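Long-range contact in TonB-dependent siderophore receptor (PDB 5NEC), which probably imports ferric siderophores, and with them siderophore-drug conjugates, across the outer membrane of Pseudomonas aeruginosa by TonB-dependent transport: residues A[252-260]-A[669-677]. Numbering follows the deposited sequence.
Sequences RSKHNPDKP and VGNTVYVPD
Lys259 lies alongside Tyr674 and sets its CB over one face of the ring, 4.0 Å from the centroid and displaced toward the rim, in a CH-pi contact. With CG between the backbone N and the carbonyl carbon (chi1 64°), lysine's methylenes, well suited to an aromatic face, follow the phenol as far as OH, 3.5 Å from Lys259 CD. Pro257 O stands at the ring edge near its plane, and Pro257 CG packs 3.8 Å from Tyr674 CD1. A broad flat residue thus serves both neighbours, while Lys664 adds a cation-pi contact. Between the backbones, Asp258 N donates to Thr672 O (2.8 Å) and Tyr674 N to Asp258 O (3.0 Å); the two bonds flank Val673 and join it to Asp258 in a single parallel beta bridge, fastening the loop between strands 244-245 and 276-291 to the start of strand 674-688 in the TonB-dependent receptor barrel. Arg252 crosses Thr672 at about a right angle; chi1 -176° and a bend at chi3 (-86°) bring the guanidinium face over Val673 CG1, 3.7 Å from NH1. Arginine offers this methyl a flat face and keeps its N-H groups for the edge: NE donates a nearly straight, in-plane hydrogen bond to the anti lone pair of Asp258 OD2 (2.8 Å), part of a salt bridge, and NH2 hydrogen-bonds Ala247 O. Asp258 OD1 is hydrogen-bonded to Ser249 OG. A water links NH1 to Thr672 OG1, also hydrogen-bonded to Asp668 OD2.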
loop_
_atom_site.group_PDB
_atom_site.type_symbol
_atom_site.label_atom_id
_atom_site.label_comp_id
_atom_site.label_asym_id
_atom_site.label_seq_id
_atom_site.Cartn_x
_atom_site.Cartn_y
_atom_site.Cartn_z
ATOM N N ARG A 252 -15.969 -12.783 -26.262
ATOM C CA ARG A 252 -15.598 -11.928 -25.137
ATOM C C ARG A 252 -15.842 -10.456 -25.486
ATOM O O ARG A 252 -15.442 -9.998 -26.543
ATOM C CB ARG A 252 -14.127 -12.127 -24.752
ATOM C CG ARG A 252 -13.707 -11.326 -23.512
ATOM C CD ARG A 252 -12.222 -11.055 -23.449
ATOM N NE ARG A 252 -11.508 -12.163 -22.828
ATOM C CZ ARG A 252 -10.193 -12.200 -22.643
ATOM N NH1 ARG A 252 -9.442 -11.183 -23.029
ATOM N NH2 ARG A 252 -9.632 -13.257 -22.061
ATOM N N SER A 253 -16.493 -9.727 -24.588
ATOM C CA SER A 253 -16.747 -8.286 -24.776
ATOM C C SER A 253 -17.163 -7.672 -23.438
ATOM O O SER A 253 -17.261 -8.386 -22.430
ATOM C CB SER A 253 -17.855 -8.054 -25.823
ATOM O OG SER A 253 -19.132 -8.454 -25.313
ATOM N N LYS A 254 -17.451 -6.359 -23.450
ATOM C CA LYS A 254 -18.119 -5.685 -22.328
ATOM C C LYS A 254 -19.390 -6.389 -21.850
ATOM O O LYS A 254 -19.744 -6.358 -20.671
ATOM C CB LYS A 254 -18.559 -4.287 -22.751
ATOM C CG LYS A 254 -17.448 -3.299 -23.009
ATOM C CD LYS A 254 -17.851 -2.169 -23.955
ATOM C CE LYS A 254 -19.207 -1.552 -23.655
ATOM N NZ LYS A 254 -19.704 -0.945 -24.914
ATOM N N HIS A 255 -20.090 -7.012 -22.792
ATOM C CA HIS A 255 -21.373 -7.639 -22.518
ATOM C C HIS A 255 -21.223 -9.041 -21.921
ATOM O O HIS A 255 -22.002 -9.413 -21.040
ATOM C CB HIS A 255 -22.208 -7.633 -23.788
ATOM C CG HIS A 255 -22.334 -6.273 -24.407
ATOM N ND1 HIS A 255 -22.690 -5.151 -23.686
ATOM C CD2 HIS A 255 -22.122 -5.853 -25.673
ATOM C CE1 HIS A 255 -22.696 -4.098 -24.487
ATOM N NE2 HIS A 255 -22.368 -4.500 -25.702
ATOM N N ASN A 256 -20.225 -9.799 -22.394
ATOM C CA ASN A 256 -19.868 -11.114 -21.832
ATOM C C ASN A 256 -18.382 -11.124 -21.485
ATOM O O ASN A 256 -17.559 -11.627 -22.250
ATOM C CB ASN A 256 -20.209 -12.247 -22.805
ATOM C CG ASN A 256 -21.641 -12.185 -23.245
ATOM O OD1 ASN A 256 -22.548 -12.620 -22.534
ATOM N ND2 ASN A 256 -21.866 -11.594 -24.400
ATOM N N PRO A 257 -18.024 -10.525 -20.338
ATOM C CA PRO A 257 -16.617 -10.458 -19.975
ATOM C C PRO A 257 -16.083 -11.799 -19.484
ATOM O O PRO A 257 -16.849 -12.596 -18.981
ATOM C CB PRO A 257 -16.607 -9.399 -18.853
ATOM C CG PRO A 257 -17.936 -9.523 -18.220
ATOM C CD PRO A 257 -18.869 -9.810 -19.361
ATOM N N ASP A 258 -14.778 -12.014 -19.617
ATOM C CA ASP A 258 -14.133 -13.237 -19.110
ATOM C C ASP A 258 -13.538 -13.110 -17.696
ATOM O O ASP A 258 -13.148 -12.039 -17.269
ATOM C CB ASP A 258 -13.058 -13.730 -20.079
ATOM C CG ASP A 258 -13.628 -14.603 -21.205
ATOM O OD1 ASP A 258 -14.453 -15.521 -20.929
ATOM O OD2 ASP A 258 -13.203 -14.403 -22.365
ATOM N N LYS A 259 -13.495 -14.237 -17.000
ATOM C CA LYS A 259 -12.928 -14.360 -15.672
ATOM C C LYS A 259 -11.880 -15.516 -15.629
ATOM O O LYS A 259 -11.747 -16.256 -16.596
ATOM C CB LYS A 259 -14.058 -14.572 -14.666
ATOM C CG LYS A 259 -14.835 -15.865 -14.853
ATOM C CD LYS A 259 -15.771 -16.086 -13.676
ATOM C CE LYS A 259 -16.301 -17.506 -13.612
ATOM N NZ LYS A 259 -16.379 -17.921 -12.172
ATOM N N PRO A 260 -11.125 -15.653 -14.516
ATOM C CA PRO A 260 -10.070 -16.667 -14.523
ATOM C C PRO A 260 -10.583 -18.063 -14.786
ATOM O O PRO A 260 -11.657 -18.396 -14.349
ATOM C CB PRO A 260 -9.475 -16.573 -13.112
ATOM C CG PRO A 260 -9.708 -15.167 -12.721
ATOM C CD PRO A 260 -11.050 -14.820 -13.305
ATOM N N VAL A 669 -10.107 -0.876 -18.752
ATOM C CA VAL A 669 -11.075 0.187 -19.101
ATOM C C VAL A 669 -12.190 -0.354 -20.004
ATOM O O VAL A 669 -13.324 0.088 -19.888
ATOM C CB VAL A 669 -10.432 1.438 -19.771
ATOM C CG1 VAL A 669 -9.531 2.163 -18.790
ATOM C CG2 VAL A 669 -9.663 1.092 -21.046
ATOM N N GLY A 670 -11.863 -1.309 -20.880
ATOM C CA GLY A 670 -12.850 -1.933 -21.757
ATOM C C GLY A 670 -13.858 -2.866 -21.083
ATOM O O GLY A 670 -14.831 -3.258 -21.715
ATOM N N ASN A 671 -13.612 -3.237 -19.824
ATOM C CA ASN A 671 -14.511 -4.081 -19.020
ATOM C C ASN A 671 -14.742 -5.476 -19.643
ATOM O O ASN A 671 -15.835 -6.038 -19.512
ATOM C CB ASN A 671 -15.865 -3.389 -18.742
ATOM C CG ASN A 671 -15.774 -2.176 -17.807
ATOM O OD1 ASN A 671 -16.806 -1.708 -17.337
ATOM N ND2 ASN A 671 -14.579 -1.655 -17.553
ATOM N N THR A 672 -13.707 -6.023 -20.293
ATOM C CA THR A 672 -13.757 -7.349 -20.948
ATOM C C THR A 672 -13.212 -8.482 -20.081
ATOM O O THR A 672 -13.411 -9.659 -20.406
ATOM C CB THR A 672 -12.991 -7.360 -22.290
ATOM O OG1 THR A 672 -11.579 -7.211 -22.068
ATOM C CG2 THR A 672 -13.478 -6.239 -23.206
ATOM N N VAL A 673 -12.513 -8.137 -19.000
ATOM C CA VAL A 673 -12.009 -9.140 -18.047
ATOM C C VAL A 673 -12.249 -8.670 -16.617
ATOM O O VAL A 673 -12.311 -7.463 -16.347
ATOM C CB VAL A 673 -10.510 -9.472 -18.252
ATOM C CG1 VAL A 673 -10.284 -10.073 -19.630
ATOM C CG2 VAL A 673 -9.612 -8.247 -18.051
ATOM N N TYR A 674 -12.407 -9.627 -15.710
ATOM C CA TYR A 674 -12.790 -9.317 -14.338
ATOM C C TYR A 674 -12.482 -10.482 -13.422
ATOM O O TYR A 674 -12.250 -11.593 -13.895
ATOM C CB TYR A 674 -14.292 -8.953 -14.255
ATOM C CG TYR A 674 -15.246 -10.130 -14.229
ATOM C CD1 TYR A 674 -15.672 -10.725 -15.408
ATOM C CD2 TYR A 674 -15.737 -10.631 -13.022
ATOM C CE1 TYR A 674 -16.569 -11.797 -15.401
ATOM C CE2 TYR A 674 -16.613 -11.693 -12.985
ATOM C CZ TYR A 674 -17.036 -12.271 -14.174
ATOM O OH TYR A 674 -17.903 -13.334 -14.120
ATOM N N VAL A 675 -12.462 -10.201 -12.119
ATOM C CA VAL A 675 -12.412 -11.230 -11.087
ATOM C C VAL A 675 -13.671 -11.132 -10.254
ATOM O O VAL A 675 -14.114 -10.024 -9.941
ATOM C CB VAL A 675 -11.159 -11.162 -10.181
ATOM C CG1 VAL A 675 -9.908 -11.395 -11.013
ATOM C CG2 VAL A 675 -11.087 -9.878 -9.362
ATOM N N PRO A 676 -14.258 -12.285 -9.910
ATOM C CA PRO A 676 -15.538 -12.253 -9.223
ATOM C C PRO A 676 -15.442 -11.737 -7.775
ATOM O O PRO A 676 -14.369 -11.711 -7.189
ATOM C CB PRO A 676 -15.973 -13.721 -9.237
ATOM C CG PRO A 676 -14.695 -14.475 -9.190
ATOM C CD PRO A 676 -13.714 -13.660 -10.003
ATOM N N ASP A 677 -16.592 -11.341 -7.236
ATOM C CA ASP A 677 -16.734 -10.956 -5.845
ATOM C C ASP A 677 -16.493 -12.138 -4.910
ATOM O O ASP A 677 -16.563 -13.294 -5.350
ATOM C CB ASP A 677 -18.118 -10.317 -5.586
ATOM C CG ASP A 677 -19.290 -11.312 -5.659
ATOM O OD1 ASP A 677 -19.219 -12.307 -6.391
ATOM O OD2 ASP A 677 -20.315 -11.072 -4.984
HETATM O O HOH W 1 -10.132 -8.533 -23.794
#